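Local coordinates for protein carboxyl esterase NP (Bacillus subtilis, PDB 4CCW) that hydrolyses carboxylic esters to an alcohol and a carboxylate, as a carboxylesterase of the alpha/beta hydrolase superfamily, at residues A[15-20]-A[200-205]; A[30-35]-A[45-50]; A[63-68]-A[194-199]. All blocks are in the same frame, centred on the assembly; numbering follows the deposited sequence.

Contact 1. Residues A[15-20]-A[200-205]; sequences IRYYQT and FQAGVM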
ATOM      1  N   ILE A  15       2.203  16.759 -14.944  1.00 33.02           N
ATOM      2  CA  ILE A  15       3.227  17.647 -14.382  1.00 32.85           C
ATOM      3  C   ILE A  15       2.796  18.167 -13.021  1.00 31.94           C
ATOM      4  O   ILE A  15       3.590  18.176 -12.076  1.00 31.93           O
ATOM      5  CB  ILE A  15       3.544  18.828 -15.338  1.00 34.27           C
ATOM      6  CG1 ILE A  15       4.268  18.320 -16.586  1.00 35.76           C
ATOM      7  CG2 ILE A  15       4.344  19.932 -14.639  1.00 34.90           C
ATOM      8  CD1 ILE A  15       5.674  17.800 -16.340  1.00 37.08           C
ATOM      9  N   ARG A  16       1.532  18.573 -12.917  1.00 31.87           N
ATOM     10  CA  ARG A  16       1.000  19.076 -11.666  1.00 32.11           C
ATOM     11  C   ARG A  16       1.047  17.996 -10.587  1.00 30.84           C
ATOM     12  O   ARG A  16       1.431  18.279  -9.449  1.00 30.63           O
ATOM     13  CB  ARG A  16      -0.426  19.588 -11.848  1.00 34.17           C
ATOM     14  CG  ARG A  16      -1.128  19.915 -10.544  1.00 35.81           C
ATOM     15  CD  ARG A  16      -2.485  20.547 -10.794  1.00 38.92           C
ATOM     16  NE  ARG A  16      -3.392  19.616 -11.462  1.00 39.64           N
ATOM     17  CZ  ARG A  16      -4.495  19.978 -12.106  1.00 42.68           C
ATOM     18  NH1 ARG A  16      -4.838  21.258 -12.174  1.00 46.19           N
ATOM     19  NH2 ARG A  16      -5.253  19.060 -12.690  1.00 42.83           N
ATOM     20  N   TYR A  17       0.675  16.769 -10.956  1.00 30.18           N
ATOM     21  CA  TYR A  17       0.720  15.657 -10.003  1.00 29.71           C
ATOM     22  C   TYR A  17       2.143  15.429  -9.510  1.00 29.66           C
ATOM     23  O   TYR A  17       2.376  15.355  -8.298  1.00 29.77           O
ATOM     24  CB  TYR A  17       0.142  14.361 -10.571  1.00 29.99           C
ATOM     25  CG  TYR A  17       0.311  13.236  -9.571  1.00 29.93           C
ATOM     26  CD1 TYR A  17      -0.443  13.208  -8.393  1.00 29.92           C
ATOM     27  CD2 TYR A  17       1.285  12.254  -9.759  1.00 30.82           C
ATOM     28  CE1 TYR A  17      -0.265  12.199  -7.451  1.00 30.77           C
ATOM     29  CE2 TYR A  17       1.461  11.237  -8.823  1.00 31.55           C
ATOM     30  CZ  TYR A  17       0.695  11.224  -7.674  1.00 31.15           C
ATOM     31  OH  TYR A  17       0.880  10.223  -6.753  1.00 32.20           O
ATOM     32  N   TYR A  18       3.092  15.340 -10.441  1.00 30.27           N
ATOM     33  CA  TYR A  18       4.503  15.204 -10.085  1.00 30.60           C
ATOM     34  C   TYR A  18       5.001  16.286  -9.132  1.00 30.37           C
ATOM     35  O   TYR A  18       5.751  15.999  -8.198  1.00 30.18           O
ATOM     36  CB  TYR A  18       5.383  15.145 -11.338  1.00 32.78           C
ATOM     37  CG  TYR A  18       5.569  13.756 -11.895  1.00 34.61           C
ATOM     38  CD1 TYR A  18       4.471  12.973 -12.258  1.00 35.12           C
ATOM     39  CD2 TYR A  18       6.847  13.222 -12.071  1.00 37.38           C
ATOM     40  CE1 TYR A  18       4.640  11.696 -12.777  1.00 37.17           C
ATOM     41  CE2 TYR A  18       7.022  11.953 -12.587  1.00 39.66           C
ATOM     42  CZ  TYR A  18       5.916  11.196 -12.936  1.00 39.75           C
ATOM     43  OH  TYR A  18       6.086   9.936 -13.446  1.00 42.72           O
ATOM     44  N   GLN A  19       4.615  17.538  -9.382  1.00 30.30           N
ATOM     45  CA  GLN A  19       4.977  18.635  -8.489  1.00 31.40           C
ATOM     46  C   GLN A  19       4.413  18.433  -7.071  1.00 31.13           C
ATOM     47  O   GLN A  19       5.131  18.618  -6.083  1.00 31.95           O
ATOM     48  CB  GLN A  19       4.521  19.983  -9.070  1.00 32.43           C
ATOM     49  CG  GLN A  19       4.915  21.194  -8.235  1.00 34.47           C
ATOM     50  CD  GLN A  19       6.417  21.297  -7.999  1.00 36.53           C
ATOM     51  OE1 GLN A  19       7.224  20.868  -8.826  1.00 36.75           O
ATOM     52  NE2 GLN A  19       6.798  21.878  -6.864  1.00 38.30           N
ATOM     53  N   THR A  20       3.139  18.059  -6.976  1.00 30.43           N
ATOM     54  CA  THR A  20       2.507  17.810  -5.672  1.00 30.32           C
ATOM     55  C   THR A  20       3.145  16.632  -4.928  1.00 29.65           C
ATOM     56  O   THR A  20       3.237  16.643  -3.703  1.00 30.25           O
ATOM     57  CB  THR A  20       0.966  17.597  -5.762  1.00 30.99           C
ATOM     58  OG1 THR A  20       0.664  16.430  -6.543  1.00 29.64           O
ATOM     59  CG2 THR A  20       0.257  18.837  -6.336  1.00 32.73           C
ATOM     60  N   PHE A 200      -3.170  14.043  -3.374  1.00 29.65           N
ATOM     61  CA  PHE A 200      -4.208  13.054  -3.627  1.00 29.73           C
ATOM     62  C   PHE A 200      -5.218  13.627  -4.631  1.00 30.16           C
ATOM     63  O   PHE A 200      -5.596  12.954  -5.591  1.00 29.93           O
ATOM     64  CB  PHE A 200      -4.875  12.624  -2.313  1.00 29.90           C
ATOM     65  CG  PHE A 200      -6.063  11.727  -2.496  1.00 30.27           C
ATOM     66  CD1 PHE A 200      -5.912  10.435  -2.997  1.00 30.34           C
ATOM     67  CD2 PHE A 200      -7.339  12.160  -2.139  1.00 32.06           C
ATOM     68  CE1 PHE A 200      -7.007   9.604  -3.165  1.00 31.38           C
ATOM     69  CE2 PHE A 200      -8.437  11.333  -2.302  1.00 33.66           C
ATOM     70  CZ  PHE A 200      -8.275  10.047  -2.812  1.00 33.53           C
ATOM     71  N   GLN A 201      -5.615  14.880  -4.420  1.00 31.40           N
ATOM     72  CA  GLN A 201      -6.509  15.582  -5.333  1.00 33.92           C
ATOM     73  C   GLN A 201      -5.919  15.665  -6.744  1.00 33.37           C
ATOM     74  O   GLN A 201      -6.626  15.411  -7.734  1.00 33.95           O
ATOM     75  CB  GLN A 201      -6.821  16.990  -4.800  1.00 37.29           C
ATOM     76  CG  GLN A 201      -7.521  17.003  -3.446  1.00 39.91           C
ATOM     77  CD  GLN A 201      -7.942  18.395  -2.996  1.00 43.81           C
ATOM     78  OE1 GLN A 201      -7.110  19.212  -2.584  1.00 46.01           O
ATOM     79  NE2 GLN A 201      -9.240  18.664  -3.050  1.00 47.29           N
ATOM     80  N   ALA A 202      -4.632  16.017  -6.834  1.00 32.34           N
ATOM     81  CA  ALA A 202      -3.983  16.195  -8.137  1.00 32.77           C
ATOM     82  C   ALA A 202      -3.899  14.856  -8.862  1.00 31.45           C
ATOM     83  O   ALA A 202      -4.055  14.788 -10.084  1.00 32.31           O
ATOM     84  CB  ALA A 202      -2.610  16.854  -7.996  1.00 33.23           C
ATOM     85  N   GLY A 203      -3.717  13.786  -8.089  1.00 29.87           N
ATOM     86  CA  GLY A 203      -3.753  12.437  -8.625  1.00 29.81           C
ATOM     87  C   GLY A 203      -5.083  12.126  -9.272  1.00 30.83           C
ATOM     88  O   GLY A 203      -5.124  11.629 -10.399  1.00 31.62           O
ATOM     89  N   VAL A 204      -6.172  12.444  -8.567  1.00 30.99           N
ATOM     90  CA  VAL A 204      -7.525  12.198  -9.062  1.00 32.87           C
ATOM     91  C   VAL A 204      -7.808  13.011 -10.333  1.00 34.76           C
ATOM     92  O   VAL A 204      -8.450  12.515 -11.259  1.00 35.82           O
ATOM     93  CB  VAL A 204      -8.584  12.471  -7.972  1.00 33.91           C
ATOM     94  CG1 VAL A 204      -9.985  12.410  -8.543  1.00 36.84           C
ATOM     95  CG2 VAL A 204      -8.425  11.458  -6.834  1.00 33.04           C
ATOM     96  N   MET A 205      -7.295  14.240 -10.378  1.00 36.14           N
ATOM     97  CA  MET A 205      -7.466  15.104 -11.551  1.00 39.78           C
ATOM     98  C   MET A 205      -6.620  14.651 -12.752  1.00 38.89           C
ATOM     99  O   MET A 205      -6.935  14.995 -13.899  1.00 41.00           O
ATOM    100  CB  MET A 205      -7.187  16.570 -11.189  1.00 43.15           C
ATOM    101  CG  MET A 205      -8.191  17.171 -10.209  1.00 47.78           C
ATOM    102  SD  MET A 205      -7.691  18.764  -9.506  1.00 55.27           S
ATOM    103  CE  MET A 205      -9.229  19.342  -8.798  1.00 56.91           C
TER
HETATM  104  O   HOH W   1      -3.382  16.905 -11.820  1.00 31.01           O
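Tyr-17 and Ala-202 face each other where two helices, 12-24 and 194-205, pack nearly antiparallel. The segment axes approach to 8.6 Å at 161°. This is helix-helix packing in an alpha/beta hydrolase, away from the ligand pocket. The Tyr-17 ring lies obliquely against the backbone of the other helix, with CD1 3.3 Å from Gly-203 N. Gly-203 has no side chain, and the ring comes in close there. CG of Tyr-17 stands anti to its own backbone N (chi1 176°), which carries the ring across the interface. Beside it, Ala-202 CB meets Thr-20 OG1 at 3.6 Å, and Thr-20 CG2 also touches it.

At the solvent-facing side, the bent Arg-16 chain brings NH2 to 3.5 Å from Met-205 CB. Met-205 SD lies over one guanidinium face, 4.0 Å from Arg-16 NH2.

Farther out, Tyr-17 OH is hydrogen-bonded to Gln-199 NE2, one turn before Gly-203. This fixes the far end of the ring. Thr-20 OG1 donates to Tyr-17 O, which holds its hydroxyl against its own helix. A water joins the two helices: it accepts from Arg-16 NE at 2.7 Å and donates to Ala-202 O at 2.8 Å.

Contact 2. Residues A[30-35]-A[45-50]; sequences VRCKSF and HVIASG
Phe-35 O accepts from Val-46 N at 2.9 Å, the shortest direct hydrogen bond between segments 30-35 and 45-50. The donor lies nearly on the line of the C=O bond. Phe-35 N returns a bond to Val-46 O, and Lys-33 pairs with Ala-48 in the same two-way manner. Between these hydrogen-bonded pairs sits the non-hydrogen-bonded pair Ser-34 and Ile-47. There, Ile-47 CA makes a CA-H...O contact with Lys-33 O at 3.3 Å.

On one face of the sheet, the Phe-35 ring lies beside Val-46. With chi1 at 64°, Phe-35 tucks its ring back over the neighbouring strand. Val-46 CB makes a CH-pi contact over one ring face, 4.0 Å from the centroid. Ala-48 CB meets the ring edge in plane, 3.9 Å from Phe-35 CE1. Tyr-84 of strand 82-86 also packs on Val-46 and Ala-48.

On the other face, Ile-47 CG2 touches Cys-32 CB at 3.7 Å. Ser-34 CB rests obliquely against the His-45 ring, 3.5 Å from NE2. Ser-49 OG is hydrogen-bonded to Trp-28 NE1. Beyond Ser-49, a water links Arg-31 O to Gly-50 N.

Strand 42-49 also pairs with strand 82-86, which joins this N-terminal antiparallel beta hairpin to the mixed central sheet of the alpha/beta hydrolase fold.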
ATOM      1  N   VAL A  30      13.062  12.382   7.621  1.00 57.85           N
ATOM      2  CA  VAL A  30      14.380  11.755   7.637  1.00 60.29           C
ATOM      3  C   VAL A  30      15.023  11.856   6.251  1.00 60.14           C
ATOM      4  O   VAL A  30      14.332  12.096   5.266  1.00 58.46           O
ATOM      5  CB  VAL A  30      14.297  10.293   8.151  1.00 60.96           C
ATOM      6  CG1 VAL A  30      13.761   9.350   7.076  1.00 57.99           C
ATOM      7  CG2 VAL A  30      15.646   9.822   8.667  1.00 65.42           C
ATOM      8  N   ARG A  31      16.344  11.702   6.175  1.00 63.15           N
ATOM      9  CA  ARG A  31      17.039  11.751   4.890  1.00 63.98           C
ATOM     10  C   ARG A  31      16.589  10.601   3.995  1.00 61.24           C
ATOM     11  O   ARG A  31      16.567   9.441   4.414  1.00 61.38           O
ATOM     12  CB  ARG A  31      18.560  11.704   5.068  1.00 68.36           C
ATOM     13  CG  ARG A  31      19.300  12.535   4.028  1.00 71.18           C
ATOM     14  CD  ARG A  31      20.726  12.072   3.761  1.00 75.81           C
ATOM     15  NE  ARG A  31      21.486  11.755   4.971  1.00 79.34           N
ATOM     16  CZ  ARG A  31      22.016  10.561   5.236  1.00 81.04           C
ATOM     17  NH1 ARG A  31      21.881   9.557   4.376  1.00 79.63           N
ATOM     18  NH2 ARG A  31      22.688  10.371   6.361  1.00 84.55           N
ATOM     19  N   CYS A  32      16.216  10.927   2.764  1.00 59.60           N
ATOM     20  CA  CYS A  32      15.839   9.898   1.804  1.00 57.81           C
ATOM     21  C   CYS A  32      16.371  10.185   0.405  1.00 58.73           C
ATOM     22  O   CYS A  32      16.818  11.302   0.112  1.00 61.48           O
ATOM     23  CB  CYS A  32      14.324   9.733   1.768  1.00 54.76           C
ATOM     24  SG  CYS A  32      13.480  11.122   0.984  1.00 55.70           S
ATOM     25  N   LYS A  33      16.342   9.165  -0.447  1.00 57.05           N
ATOM     26  CA  LYS A  33      16.645   9.339  -1.860  1.00 57.65           C
ATOM     27  C   LYS A  33      15.555   8.731  -2.726  1.00 54.57           C
ATOM     28  O   LYS A  33      15.058   7.634  -2.448  1.00 52.58           O
ATOM     29  CB  LYS A  33      18.028   8.781  -2.225  1.00 61.02           C
ATOM     30  CG  LYS A  33      18.226   7.288  -2.012  1.00 60.41           C
ATOM     31  CD  LYS A  33      19.559   6.847  -2.592  1.00 64.33           C
ATOM     32  CE  LYS A  33      19.904   5.424  -2.191  1.00 65.17           C
ATOM     33  NZ  LYS A  33      21.244   5.017  -2.701  1.00 69.23           N
ATOM     34  N   SER A  34      15.173   9.474  -3.759  1.00 54.69           N
ATOM     35  CA  SER A  34      14.234   9.005  -4.768  1.00 52.91           C
ATOM     36  C   SER A  34      15.018   8.477  -5.953  1.00 54.64           C
ATOM     37  O   SER A  34      15.995   9.092  -6.377  1.00 58.18           O
ATOM     38  CB  SER A  34      13.335  10.147  -5.226  1.00 53.63           C
ATOM     39  OG  SER A  34      12.448  10.530  -4.196  1.00 53.40           O
ATOM     40  N   PHE A  35      14.594   7.337  -6.480  1.00 52.58           N
ATOM     41  CA  PHE A  35      15.252   6.739  -7.635  1.00 54.52           C
ATOM     42  C   PHE A  35      14.334   5.757  -8.353  1.00 53.09           C
ATOM     43  O   PHE A  35      13.262   5.401  -7.847  1.00 50.20           O
ATOM     44  CB  PHE A  35      16.583   6.076  -7.238  1.00 56.33           C
ATOM     45  CG  PHE A  35      16.438   4.907  -6.303  1.00 54.28           C
ATOM     46  CD1 PHE A  35      16.309   5.103  -4.929  1.00 53.17           C
ATOM     47  CD2 PHE A  35      16.461   3.607  -6.792  1.00 54.50           C
ATOM     48  CE1 PHE A  35      16.190   4.026  -4.063  1.00 52.36           C
ATOM     49  CE2 PHE A  35      16.338   2.524  -5.933  1.00 53.90           C
ATOM     50  CZ  PHE A  35      16.204   2.735  -4.568  1.00 53.08           C
ATOM     51  N   HIS A  45       9.339   3.637  -9.110  1.00 33.87           N
ATOM     52  CA  HIS A  45       9.861   4.671  -8.236  1.00 33.55           C
ATOM     53  C   HIS A  45       9.986   4.165  -6.822  1.00 32.66           C
ATOM     54  O   HIS A  45       9.089   3.486  -6.303  1.00 30.77           O
ATOM     55  CB  HIS A  45       8.972   5.912  -8.323  1.00 34.35           C
ATOM     56  CG  HIS A  45       9.554   7.127  -7.651  1.00 35.14           C
ATOM     57  ND1 HIS A  45       9.203   7.505  -6.408  1.00 35.60           N
ATOM     58  CD2 HIS A  45      10.497   8.047  -8.089  1.00 37.32           C
ATOM     59  CE1 HIS A  45       9.895   8.610  -6.064  1.00 35.98           C
ATOM     60  NE2 HIS A  45      10.681   8.942  -7.094  1.00 37.77           N
ATOM     61  N   VAL A  46      11.127   4.459  -6.206  1.00 32.69           N
ATOM     62  CA  VAL A  46      11.431   4.004  -4.847  1.00 32.26           C
ATOM     63  C   VAL A  46      12.000   5.160  -4.034  1.00 33.47           C
ATOM     64  O   VAL A  46      12.804   5.961  -4.534  1.00 33.82           O
ATOM     65  CB  VAL A  46      12.446   2.828  -4.845  1.00 32.55           C
ATOM     66  CG1 VAL A  46      12.691   2.301  -3.430  1.00 32.36           C
ATOM     67  CG2 VAL A  46      11.966   1.688  -5.724  1.00 32.26           C
ATOM     68  N   ILE A  47      11.566   5.242  -2.779  1.00 33.49           N
ATOM     69  CA  ILE A  47      12.145   6.153  -1.796  1.00 34.59           C
ATOM     70  C   ILE A  47      12.849   5.322  -0.710  1.00 34.32           C
ATOM     71  O   ILE A  47      12.211   4.515  -0.024  1.00 33.94           O
ATOM     72  CB  ILE A  47      11.061   7.040  -1.157  1.00 34.32           C
ATOM     73  CG1 ILE A  47      10.236   7.737  -2.243  1.00 34.96           C
ATOM     74  CG2 ILE A  47      11.693   8.070  -0.233  1.00 35.54           C
ATOM     75  CD1 ILE A  47       8.865   8.171  -1.789  1.00 34.61           C
ATOM     76  N   ALA A  48      14.165   5.499  -0.569  1.00 35.00           N
ATOM     77  CA  ALA A  48      14.943   4.767   0.433  1.00 34.80           C
ATOM     78  C   ALA A  48      15.320   5.653   1.611  1.00 35.76           C
ATOM     79  O   ALA A  48      15.716   6.801   1.430  1.00 36.49           O
ATOM     80  CB  ALA A  48      16.195   4.156  -0.188  1.00 35.48           C
ATOM     81  N   SER A  49      15.192   5.097   2.812  1.00 35.62           N
ATOM     82  CA  SER A  49      15.577   5.761   4.054  1.00 36.97           C
ATOM     83  C   SER A  49      16.238   4.739   4.975  1.00 36.90           C
ATOM     84  O   SER A  49      16.063   3.534   4.798  1.00 36.88           O
ATOM     85  CB  SER A  49      14.333   6.312   4.757  1.00 37.12           C
ATOM     86  OG  SER A  49      13.489   7.007   3.868  1.00 38.92           O
ATOM     87  N   GLY A  50      16.971   5.213   5.978  1.00 37.65           N
ATOM     88  CA  GLY A  50      17.529   4.316   6.989  1.00 37.60           C
ATOM     89  C   GLY A  50      18.937   3.850   6.673  1.00 38.55           C
ATOM     90  O   GLY A  50      19.419   4.049   5.552  1.00 38.19           O
TER
HETATM   91  O   HOH W   2      17.266   8.073   6.472  1.00 38.92           O

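Contact 3. Residues A[63-68]-A[194-199]; sequences ALFSST and PIFVKQ. With VKC ((2-hydroxyethoxy)acetic acid), chain B.
Phe-65 and Phe-196 form a T-shaped pair where the loop after strand 56-60 meets helix 194-205, beside the ligand pocket of this alpha/beta hydrolase. The edge of Phe-196 points at the face of Phe-65, with planes at 79° and centroids 5.1 Å apart. Phe-196 CZ comes to 3.6 Å from Phe-65 CD2. With CG trans to its backbone N, Phe-196 extends its ring end to the loop. Phe-200, one turn on, adds a second edge-to-face partner to Phe-65.

The ligand contacts lie on the pocket side. The carboxylate OXT of (2-hydroxyethoxy)acetic acid sits over the Phe-65 face opposite Phe-196, nearest CE1 rather than over the ring centre. Leu-64 CD1 is 3.3 Å from the ligand OE1. Ala-63 N is hydrogen-bonded to Ser-129 OG, and Ser-129 also lines the pocket.

The polar contacts are buried and centre on the Gln-199 amide. Its NE2 donates to Ser-66 OG in a bent bond of 137°, with the oxygen tilted out of the amide plane. OE1 also bonds Ser-24 OG of helix 12-24, which would help set which way round the amide lies. Ser-66 OG accepts from Thr-68 N, an ST turn, and donates to Phe-65 O. Thr-68 OG1 donates to Gln-199 OE1 at 2.7 Å, tilted 16° from the carbonyl plane.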
ATOM      1  N   ALA A  63      -4.110   2.337  -2.216  1.00 24.55           N
ATOM      2  CA  ALA A  63      -4.511   2.779  -3.562  1.00 25.35           C
ATOM      3  C   ALA A  63      -4.592   4.298  -3.662  1.00 25.54           C
ATOM      4  O   ALA A  63      -5.139   4.948  -2.780  1.00 25.95           O
ATOM      5  CB  ALA A  63      -5.850   2.163  -3.980  1.00 26.61           C
ATOM      6  N   LEU A  64      -4.019   4.836  -4.736  1.00 25.83           N
ATOM      7  CA  LEU A  64      -4.143   6.255  -5.129  1.00 27.05           C
ATOM      8  C   LEU A  64      -3.345   7.234  -4.259  1.00 27.25           C
ATOM      9  O   LEU A  64      -3.313   8.438  -4.553  1.00 28.13           O
ATOM     10  CB  LEU A  64      -5.613   6.696  -5.207  1.00 28.11           C
ATOM     11  CG  LEU A  64      -6.610   5.845  -6.000  1.00 28.33           C
ATOM     12  CD1 LEU A  64      -7.961   6.537  -5.937  1.00 30.44           C
ATOM     13  CD2 LEU A  64      -6.172   5.620  -7.445  1.00 29.19           C
ATOM     14  N   PHE A  65      -2.688   6.707  -3.222  1.00 26.67           N
ATOM     15  CA  PHE A  65      -2.026   7.524  -2.200  1.00 27.10           C
ATOM     16  C   PHE A  65      -0.526   7.741  -2.448  1.00 27.33           C
ATOM     17  O   PHE A  65       0.037   8.717  -1.970  1.00 28.14           O
ATOM     18  CB  PHE A  65      -2.231   6.896  -0.806  1.00 26.69           C
ATOM     19  CG  PHE A  65      -3.479   7.354  -0.089  1.00 28.20           C
ATOM     20  CD1 PHE A  65      -4.591   7.820  -0.787  1.00 29.07           C
ATOM     21  CD2 PHE A  65      -3.538   7.315   1.308  1.00 29.14           C
ATOM     22  CE1 PHE A  65      -5.733   8.234  -0.111  1.00 30.52           C
ATOM     23  CE2 PHE A  65      -4.672   7.737   1.985  1.00 30.18           C
ATOM     24  CZ  PHE A  65      -5.775   8.186   1.276  1.00 30.98           C
ATOM     25  N   SER A  66       0.097   6.832  -3.197  1.00 27.32           N
ATOM     26  CA  SER A  66       1.562   6.788  -3.424  1.00 27.40           C
ATOM     27  C   SER A  66       2.396   6.491  -2.171  1.00 26.95           C
ATOM     28  O   SER A  66       1.886   6.455  -1.043  1.00 26.23           O
ATOM     29  CB  SER A  66       2.083   8.072  -4.119  1.00 28.42           C
ATOM     30  OG  SER A  66       2.343   9.101  -3.179  1.00 28.47           O
ATOM     31  N   SER A  67       3.704   6.334  -2.376  1.00 27.17           N
ATOM     32  CA  SER A  67       4.645   6.093  -1.290  1.00 27.54           C
ATOM     33  C   SER A  67       4.796   7.266  -0.324  1.00 27.93           C
ATOM     34  O   SER A  67       5.303   7.097   0.786  1.00 28.38           O
ATOM     35  CB  SER A  67       6.010   5.739  -1.865  1.00 28.15           C
ATOM     36  OG  SER A  67       5.970   4.454  -2.443  1.00 29.03           O
ATOM     37  N   THR A  68       4.360   8.456  -0.739  1.00 28.81           N
ATOM     38  CA  THR A  68       4.488   9.635   0.112  1.00 29.14           C
ATOM     39  C   THR A  68       3.636   9.535   1.382  1.00 28.77           C
ATOM     40  O   THR A  68       3.856  10.314   2.316  1.00 29.74           O
ATOM     41  CB  THR A  68       4.091  10.930  -0.626  1.00 30.22           C
ATOM     42  OG1 THR A  68       2.703  10.854  -0.984  1.00 30.48           O
ATOM     43  CG2 THR A  68       4.949  11.144  -1.864  1.00 30.67           C
ATOM     44  N   PRO A 194      -2.525  18.751   4.796  1.00 37.86           N
ATOM     45  CA  PRO A 194      -3.074  19.445   3.620  1.00 38.30           C
ATOM     46  C   PRO A 194      -2.234  19.277   2.344  1.00 37.03           C
ATOM     47  O   PRO A 194      -2.793  19.240   1.251  1.00 36.72           O
ATOM     48  CB  PRO A 194      -3.099  20.911   4.057  1.00 40.81           C
ATOM     49  CG  PRO A 194      -3.206  20.860   5.542  1.00 41.72           C
ATOM     50  CD  PRO A 194      -2.431  19.647   5.969  1.00 40.05           C
ATOM     51  N   ILE A 195      -0.916  19.151   2.484  1.00 37.23           N
ATOM     52  CA  ILE A 195      -0.038  18.985   1.322  1.00 37.05           C
ATOM     53  C   ILE A 195      -0.223  17.593   0.732  1.00 35.04           C
ATOM     54  O   ILE A 195      -0.257  17.424  -0.492  1.00 35.19           O
ATOM     55  CB  ILE A 195       1.447  19.277   1.652  1.00 39.02           C
ATOM     56  CG1 ILE A 195       1.646  20.782   1.894  1.00 41.46           C
ATOM     57  CG2 ILE A 195       2.356  18.846   0.509  1.00 39.48           C
ATOM     58  CD1 ILE A 195       3.057  21.194   2.262  1.00 44.53           C
ATOM     59  N   PHE A 196      -0.385  16.609   1.609  1.00 33.59           N
ATOM     60  CA  PHE A 196      -0.662  15.248   1.174  1.00 32.48           C
ATOM     61  C   PHE A 196      -1.998  15.185   0.439  1.00 31.67           C
ATOM     62  O   PHE A 196      -2.118  14.513  -0.588  1.00 31.05           O
ATOM     63  CB  PHE A 196      -0.655  14.258   2.342  1.00 32.33           C
ATOM     64  CG  PHE A 196      -0.972  12.857   1.920  1.00 31.77           C
ATOM     65  CD1 PHE A 196      -0.010  12.080   1.278  1.00 32.13           C
ATOM     66  CD2 PHE A 196      -2.244  12.323   2.111  1.00 31.27           C
ATOM     67  CE1 PHE A 196      -0.303  10.795   0.858  1.00 32.29           C
ATOM     68  CE2 PHE A 196      -2.549  11.044   1.678  1.00 31.20           C
ATOM     69  CZ  PHE A 196      -1.574  10.273   1.057  1.00 31.62           C
ATOM     70  N   VAL A 197      -3.000  15.881   0.976  1.00 32.54           N
ATOM     71  CA  VAL A 197      -4.334  15.903   0.369  1.00 32.67           C
ATOM     72  C   VAL A 197      -4.283  16.567  -1.003  1.00 33.26           C
ATOM     73  O   VAL A 197      -4.928  16.083  -1.940  1.00 33.53           O
ATOM     74  CB  VAL A 197      -5.401  16.592   1.263  1.00 34.23           C
ATOM     75  CG1 VAL A 197      -6.742  16.676   0.536  1.00 35.89           C
ATOM     76  CG2 VAL A 197      -5.579  15.841   2.573  1.00 34.07           C
ATOM     77  N   LYS A 198      -3.546  17.678  -1.109  1.00 33.97           N
ATOM     78  CA  LYS A 198      -3.341  18.357  -2.388  1.00 34.94           C
ATOM     79  C   LYS A 198      -2.809  17.403  -3.452  1.00 33.38           C
ATOM     80  O   LYS A 198      -3.242  17.456  -4.606  1.00 33.54           O
ATOM     81  CB  LYS A 198      -2.398  19.561  -2.247  1.00 37.18           C
ATOM     82  CG  LYS A 198      -3.079  20.854  -1.825  1.00 40.34           C
ATOM     83  CD  LYS A 198      -2.094  22.013  -1.877  1.00 43.43           C
ATOM     84  CE  LYS A 198      -2.769  23.348  -1.596  1.00 47.15           C
ATOM     85  NZ  LYS A 198      -1.930  24.504  -2.023  1.00 51.32           N
ATOM     86  N   GLN A 199      -1.872  16.537  -3.056  1.00 32.08           N
ATOM     87  CA  GLN A 199      -1.332  15.515  -3.953  1.00 31.29           C
ATOM     88  C   GLN A 199      -2.386  14.483  -4.349  1.00 30.57           C
ATOM     89  O   GLN A 199      -2.474  14.078  -5.511  1.00 30.58           O
ATOM     90  CB  GLN A 199      -0.107  14.825  -3.333  1.00 31.47           C
ATOM     91  CG  GLN A 199       0.507  13.746  -4.221  1.00 31.57           C
ATOM     92  CD  GLN A 199       1.414  12.783  -3.476  1.00 32.30           C
ATOM     93  OE1 GLN A 199       1.751  12.993  -2.316  1.00 32.94           O
ATOM     94  NE2 GLN A 199       1.825  11.727  -4.153  1.00 32.49           N
TER
HETATM   95  C   VKC B1294      -7.993   4.097  -1.325  1.00 48.38           C
HETATM   96  O   VKC B1294      -8.481   3.014  -0.936  1.00 55.14           O
HETATM   97  CA  VKC B1294      -8.447   4.663  -2.650  1.00 46.98           C
HETATM   98  CD  VKC B1294      -9.689   3.252  -5.708  1.00 47.16           C
HETATM   99  CG  VKC B1294      -9.931   3.993  -4.392  1.00 45.96           C
HETATM  100  OAD VKC B1294      -8.930   3.600  -3.465  1.00 48.25           O
HETATM  101  OE1 VKC B1294     -10.044   4.083  -6.824  1.00 52.15           O
HETATM  102  OXT VKC B1294      -7.141   4.721  -0.656  1.00 50.04           O

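Overall arrangement
Contacts 1 and 3 touch along helix 194-205, which both use, and lie about 9 Å apart between centres. The Tyr-17 and Gln-199 pair joins them directly. The residues that meet in contact 3 are all buried, and the contact borders the ligand pocket. It combines aromatic packing with side-chain hydrogen bonds. Contact 1 is only partly buried; its buried residues pack closely, and its exposed residues include an arginine and a methionine, with a bridging water. Contact 2 is also partly buried, its centre about 16 Å from that of contact 3, and is held mainly by backbone hydrogen bonds between strands. Ile-47 CD1 packs on Ser-67 CB, so the hairpin touches the pocket loop.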